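Local structure of cryptochrome DASH (Arabidopsis thaliana, 2J4D) at residues Lys355-Arg367 and Leu401-Trp415. The protein repairs cyclobutane pyrimidine dimers in single-stranded DNA, carries FAD and a folate light antenna, and may also act as a photoreceptor. Numbering follows the deposited sequence.
Sequences KWSQDQKLFESWR and LVRDMGLDWRMGAEW
Gln358 NE2 donates to Asp408 OD2 (3.0 Å); OD2 lies close to the Gln358 amide plane, while NE2 approaches from above the carboxylate plane, 38° out of it. This is consistent with the in-plane syn lone pairs being taken side-on by Arg410 NE (on OD1) and NH2 (on OD2). With CG anti to the backbone N, the Asp408 carboxylate also N-caps helix 409-419 by accepting Arg410 N at OD1. Replacing Asp408 by an alanine removes both oxygens, which is likely to leave Gln358 NE2 without its acceptor, the Arg410 guanidinium without its counter-charge and Arg410 N uncapped. Beside it, Asp408 N donates to Ser357 O (2.8 Å), next to a single beta bridge between Ser357 and Leu407.

Deeper in, Leu401 CD1 sits 3.4 Å from the centroid of the Trp366 six-membered ring, only 10° off the normal: a CH-pi contact over the face. Met411 bends at chi3, bringing CE to 3.7 Å from Phe363 CB. Farther along, Arg367 CG lies over the Trp415 ring, 3.3 Å from CE2.

The axes of 360-367 and 409-415 approach to 11.2 Å at 38°, within the FAD-binding domain; helix 374-386 packs on Trp366 and Trp415 through Met380, while Trp366 NE1 bonds Val397 O of helix 391-404.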
ATOM      1  N   LYS A 355      14.959 -16.455 -21.539  1.00 63.53           N
ATOM      2  CA  LYS A 355      15.914 -15.359 -21.216  1.00 62.80           C
ATOM      3  C   LYS A 355      16.468 -14.978 -19.799  1.00 60.50           C
ATOM      4  O   LYS A 355      16.772 -15.832 -18.975  1.00 61.39           O
ATOM      5  CB  LYS A 355      15.395 -14.062 -21.871  1.00 64.65           C
ATOM      6  CG  LYS A 355      16.433 -12.976 -22.177  1.00 67.92           C
ATOM      7  CD  LYS A 355      16.788 -12.969 -23.631  1.00 70.33           C
ATOM      8  CE  LYS A 355      17.439 -11.666 -23.946  1.00 72.05           C
ATOM      9  NZ  LYS A 355      18.090 -11.567 -25.261  1.00 72.67           N
ATOM     10  N   TRP A 356      16.784 -13.689 -19.683  1.00 56.95           N
ATOM     11  CA  TRP A 356      17.230 -12.872 -18.533  1.00 52.10           C
ATOM     12  C   TRP A 356      18.463 -13.029 -17.654  1.00 47.82           C
ATOM     13  O   TRP A 356      18.734 -14.076 -17.050  1.00 48.29           O
ATOM     14  CB  TRP A 356      16.005 -12.738 -17.631  1.00 54.31           C
ATOM     15  CG  TRP A 356      14.799 -12.592 -18.437  1.00 58.52           C
ATOM     16  CD1 TRP A 356      13.817 -13.517 -18.595  1.00 59.39           C
ATOM     17  CD2 TRP A 356      14.467 -11.497 -19.293  1.00 61.86           C
ATOM     18  NE1 TRP A 356      12.894 -13.079 -19.506  1.00 62.56           N
ATOM     19  CE2 TRP A 356      13.269 -11.837 -19.950  1.00 63.56           C
ATOM     20  CE3 TRP A 356      15.068 -10.263 -19.571  1.00 63.20           C
ATOM     21  CZ2 TRP A 356      12.655 -10.985 -20.876  1.00 64.94           C
ATOM     22  CZ3 TRP A 356      14.460  -9.410 -20.496  1.00 64.98           C
ATOM     23  CH2 TRP A 356      13.263  -9.777 -21.137  1.00 64.43           C
ATOM     24  N   SER A 357      19.190 -11.926 -17.586  1.00 42.14           N
ATOM     25  CA  SER A 357      20.421 -11.777 -16.783  1.00 38.15           C
ATOM     26  C   SER A 357      20.106 -11.385 -15.339  1.00 36.02           C
ATOM     27  O   SER A 357      19.067 -10.786 -15.058  1.00 32.50           O
ATOM     28  CB  SER A 357      21.333 -10.683 -17.378  1.00 34.49           C
ATOM     29  OG  SER A 357      22.361 -10.293 -16.464  1.00 34.46           O
ATOM     30  N   GLN A 358      21.015 -11.727 -14.432  1.00 33.79           N
ATOM     31  CA  GLN A 358      20.879 -11.382 -13.022  1.00 35.70           C
ATOM     32  C   GLN A 358      22.198 -10.731 -12.612  1.00 35.98           C
ATOM     33  O   GLN A 358      22.619 -10.807 -11.456  1.00 37.58           O
ATOM     34  CB  GLN A 358      20.599 -12.628 -12.181  1.00 35.82           C
ATOM     35  CG  GLN A 358      19.343 -13.375 -12.611  1.00 36.38           C
ATOM     36  CD  GLN A 358      18.938 -14.465 -11.629  1.00 40.55           C
ATOM     37  OE1 GLN A 358      19.759 -14.955 -10.845  1.00 38.16           O
ATOM     38  NE2 GLN A 358      17.666 -14.857 -11.673  1.00 37.71           N
ATOM     39  N   ASP A 359      22.839 -10.096 -13.594  1.00 36.54           N
ATOM     40  CA  ASP A 359      24.115  -9.406 -13.414  1.00 38.63           C
ATOM     41  C   ASP A 359      24.034  -8.494 -12.197  1.00 37.53           C
ATOM     42  O   ASP A 359      23.367  -7.456 -12.229  1.00 36.40           O
ATOM     43  CB  ASP A 359      24.430  -8.566 -14.655  1.00 41.10           C
ATOM     44  CG  ASP A 359      25.772  -7.857 -14.561  1.00 45.22           C
ATOM     45  OD1 ASP A 359      26.119  -7.351 -13.472  1.00 47.72           O
ATOM     46  OD2 ASP A 359      26.479  -7.791 -15.588  1.00 51.53           O
ATOM     47  N   GLN A 360      24.733  -8.875 -11.133  1.00 37.61           N
ATOM     48  CA  GLN A 360      24.720  -8.113  -9.891  1.00 39.56           C
ATOM     49  C   GLN A 360      25.223  -6.680 -10.062  1.00 40.03           C
ATOM     50  O   GLN A 360      24.675  -5.749  -9.467  1.00 38.12           O
ATOM     51  CB  GLN A 360      25.546  -8.845  -8.829  1.00 40.65           C
ATOM     52  CG  GLN A 360      25.309  -8.374  -7.399  1.00 45.61           C
ATOM     53  CD  GLN A 360      23.838  -8.415  -6.994  1.00 49.25           C
ATOM     54  OE1 GLN A 360      23.091  -9.314  -7.390  1.00 48.53           O
ATOM     55  NE2 GLN A 360      23.423  -7.442  -6.185  1.00 48.45           N
ATOM     56  N   LYS A 361      26.254  -6.501 -10.883  1.00 39.47           N
ATOM     57  CA  LYS A 361      26.811  -5.174 -11.113  1.00 38.79           C
ATOM     58  C   LYS A 361      25.796  -4.275 -11.803  1.00 35.64           C
ATOM     59  O   LYS A 361      25.605  -3.122 -11.408  1.00 33.58           O
ATOM     60  CB  LYS A 361      28.079  -5.256 -11.966  1.00 43.59           C
ATOM     61  CG  LYS A 361      29.333  -4.776 -11.252  1.00 51.73           C
ATOM     62  CD  LYS A 361      30.432  -4.414 -12.245  1.00 57.25           C
ATOM     63  CE  LYS A 361      29.981  -3.286 -13.169  1.00 61.41           C
ATOM     64  NZ  LYS A 361      30.885  -2.100 -13.113  1.00 64.58           N
ATOM     65  N   LEU A 362      25.157  -4.795 -12.845  1.00 33.57           N
ATOM     66  CA  LEU A 362      24.157  -4.015 -13.554  1.00 33.09           C
ATOM     67  C   LEU A 362      23.038  -3.656 -12.597  1.00 29.44           C
ATOM     68  O   LEU A 362      22.622  -2.502 -12.521  1.00 28.59           O
ATOM     69  CB  LEU A 362      23.576  -4.795 -14.729  1.00 35.80           C
ATOM     70  CG  LEU A 362      24.272  -4.603 -16.074  1.00 40.08           C
ATOM     71  CD1 LEU A 362      23.437  -5.254 -17.164  1.00 39.44           C
ATOM     72  CD2 LEU A 362      24.436  -3.119 -16.361  1.00 40.92           C
ATOM     73  N   PHE A 363      22.555  -4.650 -11.860  1.00 30.00           N
ATOM     74  CA  PHE A 363      21.481  -4.400 -10.910  1.00 28.64           C
ATOM     75  C   PHE A 363      21.859  -3.319  -9.897  1.00 29.21           C
ATOM     76  O   PHE A 363      21.094  -2.377  -9.665  1.00 26.75           O
ATOM     77  CB  PHE A 363      21.108  -5.681 -10.158  1.00 31.63           C
ATOM     78  CG  PHE A 363      20.121  -5.452  -9.050  1.00 29.16           C
ATOM     79  CD1 PHE A 363      18.821  -5.047  -9.335  1.00 31.42           C
ATOM     80  CD2 PHE A 363      20.515  -5.553  -7.720  1.00 34.27           C
ATOM     81  CE1 PHE A 363      17.926  -4.737  -8.305  1.00 31.84           C
ATOM     82  CE2 PHE A 363      19.633  -5.246  -6.684  1.00 32.98           C
ATOM     83  CZ  PHE A 363      18.337  -4.835  -6.977  1.00 33.41           C
ATOM     84  N   GLU A 364      23.039  -3.442  -9.297  1.00 27.23           N
ATOM     85  CA  GLU A 364      23.445  -2.459  -8.308  1.00 28.08           C
ATOM     86  C   GLU A 364      23.508  -1.030  -8.833  1.00 26.39           C
ATOM     87  O   GLU A 364      23.237  -0.090  -8.084  1.00 25.20           O
ATOM     88  CB  GLU A 364      24.780  -2.859  -7.681  1.00 32.63           C
ATOM     89  CG  GLU A 364      24.681  -4.186  -6.942  1.00 42.41           C
ATOM     90  CD  GLU A 364      25.922  -4.522  -6.145  1.00 48.46           C
ATOM     91  OE1 GLU A 364      27.008  -4.004  -6.486  1.00 51.77           O
ATOM     92  OE2 GLU A 364      25.808  -5.317  -5.184  1.00 50.20           O
ATOM     93  N   SER A 365      23.846  -0.857 -10.110  1.00 27.58           N
ATOM     94  CA  SER A 365      23.927   0.490 -10.683  1.00 28.07           C
ATOM     95  C   SER A 365      22.534   1.120 -10.751  1.00 27.99           C
ATOM     96  O   SER A 365      22.382   2.331 -10.582  1.00 27.10           O
ATOM     97  CB  SER A 365      24.568   0.456 -12.082  1.00 29.67           C
ATOM     98  OG  SER A 365      23.752  -0.215 -13.028  1.00 36.03           O
ATOM     99  N   TRP A 366      21.529   0.285 -11.003  1.00 27.04           N
ATOM    100  CA  TRP A 366      20.132   0.711 -11.069  1.00 25.12           C
ATOM    101  C   TRP A 366      19.698   1.043  -9.641  1.00 26.19           C
ATOM    102  O   TRP A 366      19.187   2.125  -9.358  1.00 23.62           O
ATOM    103  CB  TRP A 366      19.280  -0.444 -11.608  1.00 24.62           C
ATOM    104  CG  TRP A 366      17.800  -0.183 -11.750  1.00 27.36           C
ATOM    105  CD1 TRP A 366      17.172   0.514 -12.758  1.00 23.96           C
ATOM    106  CD2 TRP A 366      16.754  -0.691 -10.907  1.00 25.04           C
ATOM    107  NE1 TRP A 366      15.805   0.457 -12.593  1.00 25.24           N
ATOM    108  CE2 TRP A 366      15.521  -0.273 -11.466  1.00 23.27           C
ATOM    109  CE3 TRP A 366      16.739  -1.461  -9.733  1.00 24.21           C
ATOM    110  CZ2 TRP A 366      14.285  -0.602 -10.892  1.00 23.49           C
ATOM    111  CZ3 TRP A 366      15.503  -1.789  -9.161  1.00 22.39           C
ATOM    112  CH2 TRP A 366      14.297  -1.359  -9.745  1.00 20.74           C
ATOM    113  N   ARG A 367      19.926   0.091  -8.744  1.00 24.34           N
ATOM    114  CA  ARG A 367      19.568   0.227  -7.341  1.00 26.58           C
ATOM    115  C   ARG A 367      20.182   1.472  -6.700  1.00 26.95           C
ATOM    116  O   ARG A 367      19.497   2.234  -5.999  1.00 23.35           O
ATOM    117  CB  ARG A 367      20.039  -1.023  -6.585  1.00 28.40           C
ATOM    118  CG  ARG A 367      19.674  -1.051  -5.117  1.00 31.96           C
ATOM    119  CD  ARG A 367      20.459  -2.131  -4.396  1.00 33.56           C
ATOM    120  NE  ARG A 367      21.858  -1.743  -4.236  1.00 36.69           N
ATOM    121  CZ  ARG A 367      22.827  -2.571  -3.859  1.00 38.91           C
ATOM    122  NH1 ARG A 367      22.555  -3.845  -3.599  1.00 37.34           N
ATOM    123  NH2 ARG A 367      24.074  -2.129  -3.755  1.00 38.71           N
ATOM    124  N   LEU A 401      15.016  -1.207 -16.527  1.00 25.32           N
ATOM    125  CA  LEU A 401      15.628  -2.405 -15.969  1.00 23.15           C
ATOM    126  C   LEU A 401      15.420  -3.623 -16.840  1.00 23.89           C
ATOM    127  O   LEU A 401      16.349  -4.404 -17.075  1.00 25.91           O
ATOM    128  CB  LEU A 401      15.074  -2.690 -14.573  1.00 24.05           C
ATOM    129  CG  LEU A 401      15.691  -3.936 -13.926  1.00 27.74           C
ATOM    130  CD1 LEU A 401      15.888  -3.686 -12.443  1.00 28.61           C
ATOM    131  CD2 LEU A 401      14.809  -5.157 -14.174  1.00 23.64           C
ATOM    132  N   VAL A 402      14.195  -3.787 -17.319  1.00 24.97           N
ATOM    133  CA  VAL A 402      13.848  -4.930 -18.143  1.00 25.94           C
ATOM    134  C   VAL A 402      14.331  -4.863 -19.589  1.00 28.56           C
ATOM    135  O   VAL A 402      14.925  -5.813 -20.094  1.00 27.99           O
ATOM    136  CB  VAL A 402      12.312  -5.141 -18.175  1.00 27.60           C
ATOM    137  CG1 VAL A 402      11.947  -6.217 -19.197  1.00 28.13           C
ATOM    138  CG2 VAL A 402      11.809  -5.531 -16.791  1.00 26.43           C
ATOM    139  N   ARG A 403      14.075  -3.739 -20.246  1.00 29.94           N
ATOM    140  CA  ARG A 403      14.420  -3.598 -21.654  1.00 32.11           C
ATOM    141  C   ARG A 403      15.788  -3.026 -22.001  1.00 32.70           C
ATOM    142  O   ARG A 403      16.437  -3.502 -22.925  1.00 33.83           O
ATOM    143  CB  ARG A 403      13.318  -2.797 -22.350  1.00 34.60           C
ATOM    144  CG  ARG A 403      11.948  -3.442 -22.165  1.00 36.57           C
ATOM    145  CD  ARG A 403      10.887  -2.868 -23.088  1.00 41.76           C
ATOM    146  NE  ARG A 403       9.683  -3.698 -23.066  1.00 45.08           N
ATOM    147  CZ  ARG A 403       8.872  -3.795 -22.019  1.00 43.98           C
ATOM    148  NH1 ARG A 403       9.139  -3.104 -20.921  1.00 48.04           N
ATOM    149  NH2 ARG A 403       7.812  -4.594 -22.057  1.00 41.22           N
ATOM    150  N   ASP A 404      16.227  -2.010 -21.273  1.00 32.78           N
ATOM    151  CA  ASP A 404      17.526  -1.418 -21.549  1.00 32.84           C
ATOM    152  C   ASP A 404      18.649  -2.203 -20.890  1.00 32.52           C
ATOM    153  O   ASP A 404      19.706  -2.399 -21.488  1.00 29.17           O
ATOM    154  CB  ASP A 404      17.541   0.036 -21.091  1.00 32.38           C
ATOM    155  CG  ASP A 404      16.602   0.901 -21.908  1.00 38.55           C
ATOM    156  OD1 ASP A 404      16.842   1.043 -23.130  1.00 37.09           O
ATOM    157  OD2 ASP A 404      15.622   1.426 -21.337  1.00 37.18           O
ATOM    158  N   MET A 405      18.414  -2.672 -19.665  1.00 30.41           N
ATOM    159  CA  MET A 405      19.425  -3.437 -18.945  1.00 31.13           C
ATOM    160  C   MET A 405      19.302  -4.940 -19.161  1.00 30.81           C
ATOM    161  O   MET A 405      20.258  -5.680 -18.928  1.00 31.59           O
ATOM    162  CB  MET A 405      19.361  -3.131 -17.449  1.00 30.77           C
ATOM    163  CG  MET A 405      19.646  -1.685 -17.121  1.00 31.20           C
ATOM    164  SD  MET A 405      19.716  -1.415 -15.356  1.00 36.35           S
ATOM    165  CE  MET A 405      21.436  -1.614 -15.053  1.00 37.62           C
ATOM    166  N   GLY A 406      18.128  -5.388 -19.601  1.00 30.55           N
ATOM    167  CA  GLY A 406      17.912  -6.806 -19.842  1.00 28.95           C
ATOM    168  C   GLY A 406      17.925  -7.684 -18.598  1.00 29.64           C
ATOM    169  O   GLY A 406      18.211  -8.881 -18.676  1.00 30.42           O
ATOM    170  N   LEU A 407      17.595  -7.108 -17.446  1.00 27.55           N
ATOM    171  CA  LEU A 407      17.603  -7.873 -16.197  1.00 27.53           C
ATOM    172  C   LEU A 407      16.314  -8.600 -15.841  1.00 26.11           C
ATOM    173  O   LEU A 407      15.223  -8.204 -16.244  1.00 25.89           O
ATOM    174  CB  LEU A 407      17.983  -6.963 -15.025  1.00 26.32           C
ATOM    175  CG  LEU A 407      19.391  -6.365 -15.052  1.00 29.33           C
ATOM    176  CD1 LEU A 407      19.571  -5.412 -13.881  1.00 31.71           C
ATOM    177  CD2 LEU A 407      20.421  -7.484 -14.996  1.00 31.83           C
ATOM    178  N   ASP A 408      16.477  -9.677 -15.078  1.00 25.99           N
ATOM    179  CA  ASP A 408      15.377 -10.496 -14.563  1.00 24.29           C
ATOM    180  C   ASP A 408      14.485  -9.471 -13.852  1.00 23.26           C
ATOM    181  O   ASP A 408      14.925  -8.845 -12.887  1.00 22.39           O
ATOM    182  CB  ASP A 408      15.958 -11.497 -13.550  1.00 22.09           C
ATOM    183  CG  ASP A 408      14.919 -12.424 -12.959  1.00 22.84           C
ATOM    184  OD1 ASP A 408      13.826 -11.951 -12.577  1.00 24.91           O
ATOM    185  OD2 ASP A 408      15.210 -13.638 -12.859  1.00 25.82           O
ATOM    186  N   TRP A 409      13.250  -9.302 -14.319  1.00 20.74           N
ATOM    187  CA  TRP A 409      12.348  -8.304 -13.739  1.00 22.79           C
ATOM    188  C   TRP A 409      12.078  -8.433 -12.241  1.00 22.11           C
ATOM    189  O   TRP A 409      11.789  -7.442 -11.565  1.00 21.28           O
ATOM    190  CB  TRP A 409      11.009  -8.275 -14.497  1.00 22.69           C
ATOM    191  CG  TRP A 409      10.129  -9.499 -14.332  1.00 24.88           C
ATOM    192  CD1 TRP A 409      10.096 -10.608 -15.136  1.00 25.61           C
ATOM    193  CD2 TRP A 409       9.143  -9.720 -13.311  1.00 22.49           C
ATOM    194  NE1 TRP A 409       9.148 -11.499 -14.679  1.00 23.74           N
ATOM    195  CE2 TRP A 409       8.553 -10.980 -13.561  1.00 24.76           C
ATOM    196  CE3 TRP A 409       8.704  -8.971 -12.209  1.00 24.60           C
ATOM    197  CZ2 TRP A 409       7.541 -11.511 -12.745  1.00 24.68           C
ATOM    198  CZ3 TRP A 409       7.696  -9.501 -11.395  1.00 24.19           C
ATOM    199  CH2 TRP A 409       7.127 -10.760 -11.672  1.00 21.71           C
ATOM    200  N   ARG A 410      12.183  -9.644 -11.713  1.00 23.05           N
ATOM    201  CA  ARG A 410      11.923  -9.849 -10.295  1.00 23.28           C
ATOM    202  C   ARG A 410      12.982  -9.174  -9.421  1.00 23.85           C
ATOM    203  O   ARG A 410      12.755  -8.926  -8.241  1.00 21.59           O
ATOM    204  CB  ARG A 410      11.817 -11.352 -10.015  1.00 23.71           C
ATOM    205  CG  ARG A 410      10.684 -11.997 -10.831  1.00 23.16           C
ATOM    206  CD  ARG A 410      10.755 -13.501 -10.827  1.00 30.03           C
ATOM    207  NE  ARG A 410      12.023 -13.970 -11.364  1.00 27.35           N
ATOM    208  CZ  ARG A 410      12.502 -15.194 -11.170  1.00 33.02           C
ATOM    209  NH1 ARG A 410      11.814 -16.072 -10.453  1.00 35.30           N
ATOM    210  NH2 ARG A 410      13.674 -15.534 -11.680  1.00 34.35           N
ATOM    211  N   MET A 411      14.141  -8.863  -9.995  1.00 20.89           N
ATOM    212  CA  MET A 411      15.159  -8.187  -9.212  1.00 22.07           C
ATOM    213  C   MET A 411      14.613  -6.799  -8.918  1.00 21.29           C
ATOM    214  O   MET A 411      14.747  -6.288  -7.806  1.00 22.37           O
ATOM    215  CB  MET A 411      16.474  -8.082  -9.989  1.00 20.97           C
ATOM    216  CG  MET A 411      17.169  -9.405 -10.171  1.00 25.24           C
ATOM    217  SD  MET A 411      18.750  -9.207 -10.996  1.00 28.30           S
ATOM    218  CE  MET A 411      19.836  -9.098  -9.586  1.00 27.20           C
ATOM    219  N   GLY A 412      13.988  -6.195  -9.924  1.00 21.51           N
ATOM    220  CA  GLY A 412      13.411  -4.876  -9.742  1.00 20.91           C
ATOM    221  C   GLY A 412      12.186  -4.928  -8.837  1.00 19.08           C
ATOM    222  O   GLY A 412      11.986  -4.051  -7.989  1.00 19.43           O
ATOM    223  N   ALA A 413      11.367  -5.962  -9.002  1.00 19.14           N
ATOM    224  CA  ALA A 413      10.164  -6.110  -8.186  1.00 17.80           C
ATOM    225  C   ALA A 413      10.494  -6.317  -6.707  1.00 18.86           C
ATOM    226  O   ALA A 413       9.809  -5.765  -5.834  1.00 17.88           O
ATOM    227  CB  ALA A 413       9.303  -7.273  -8.708  1.00 19.94           C
ATOM    228  N   GLU A 414      11.537  -7.098  -6.418  1.00 17.42           N
ATOM    229  CA  GLU A 414      11.923  -7.346  -5.031  1.00 17.47           C
ATOM    230  C   GLU A 414      12.550  -6.119  -4.389  1.00 19.58           C
ATOM    231  O   GLU A 414      12.415  -5.908  -3.174  1.00 17.47           O
ATOM    232  CB  GLU A 414      12.865  -8.561  -4.922  1.00 17.04           C
ATOM    233  CG  GLU A 414      12.105  -9.897  -5.021  1.00 19.13           C
ATOM    234  CD  GLU A 414      12.928 -11.125  -4.651  1.00 25.00           C
ATOM    235  OE1 GLU A 414      14.052 -10.987  -4.130  1.00 23.84           O
ATOM    236  OE2 GLU A 414      12.420 -12.245  -4.874  1.00 28.05           O
ATOM    237  N   TRP A 415      13.235  -5.306  -5.191  1.00 18.80           N
ATOM    238  CA  TRP A 415      13.834  -4.091  -4.653  1.00 18.53           C
ATOM    239  C   TRP A 415      12.711  -3.112  -4.304  1.00 17.95           C
ATOM    240  O   TRP A 415      12.785  -2.404  -3.297  1.00 19.48           O
ATOM    241  CB  TRP A 415      14.804  -3.449  -5.650  1.00 18.62           C
ATOM    242  CG  TRP A 415      15.482  -2.238  -5.054  1.00 19.31           C
ATOM    243  CD1 TRP A 415      15.416  -0.953  -5.510  1.00 18.35           C
ATOM    244  CD2 TRP A 415      16.283  -2.202  -3.863  1.00 21.48           C
ATOM    245  NE1 TRP A 415      16.127  -0.115  -4.674  1.00 19.70           N
ATOM    246  CE2 TRP A 415      16.668  -0.856  -3.657  1.00 19.61           C
ATOM    247  CE3 TRP A 415      16.710  -3.174  -2.950  1.00 23.06           C
ATOM    248  CZ2 TRP A 415      17.461  -0.456  -2.575  1.00 23.14           C
ATOM    249  CZ3 TRP A 415      17.499  -2.776  -1.868  1.00 26.28           C
ATOM    250  CH2 TRP A 415      17.866  -1.427  -1.694  1.00 24.25           C
TER
HETATM  251  O   HOH W   1      16.339 -15.117 -14.755  1.00 31.53           O
HETATM  252  O   HOH W   2      16.847   2.711  -5.091  1.00 22.66           O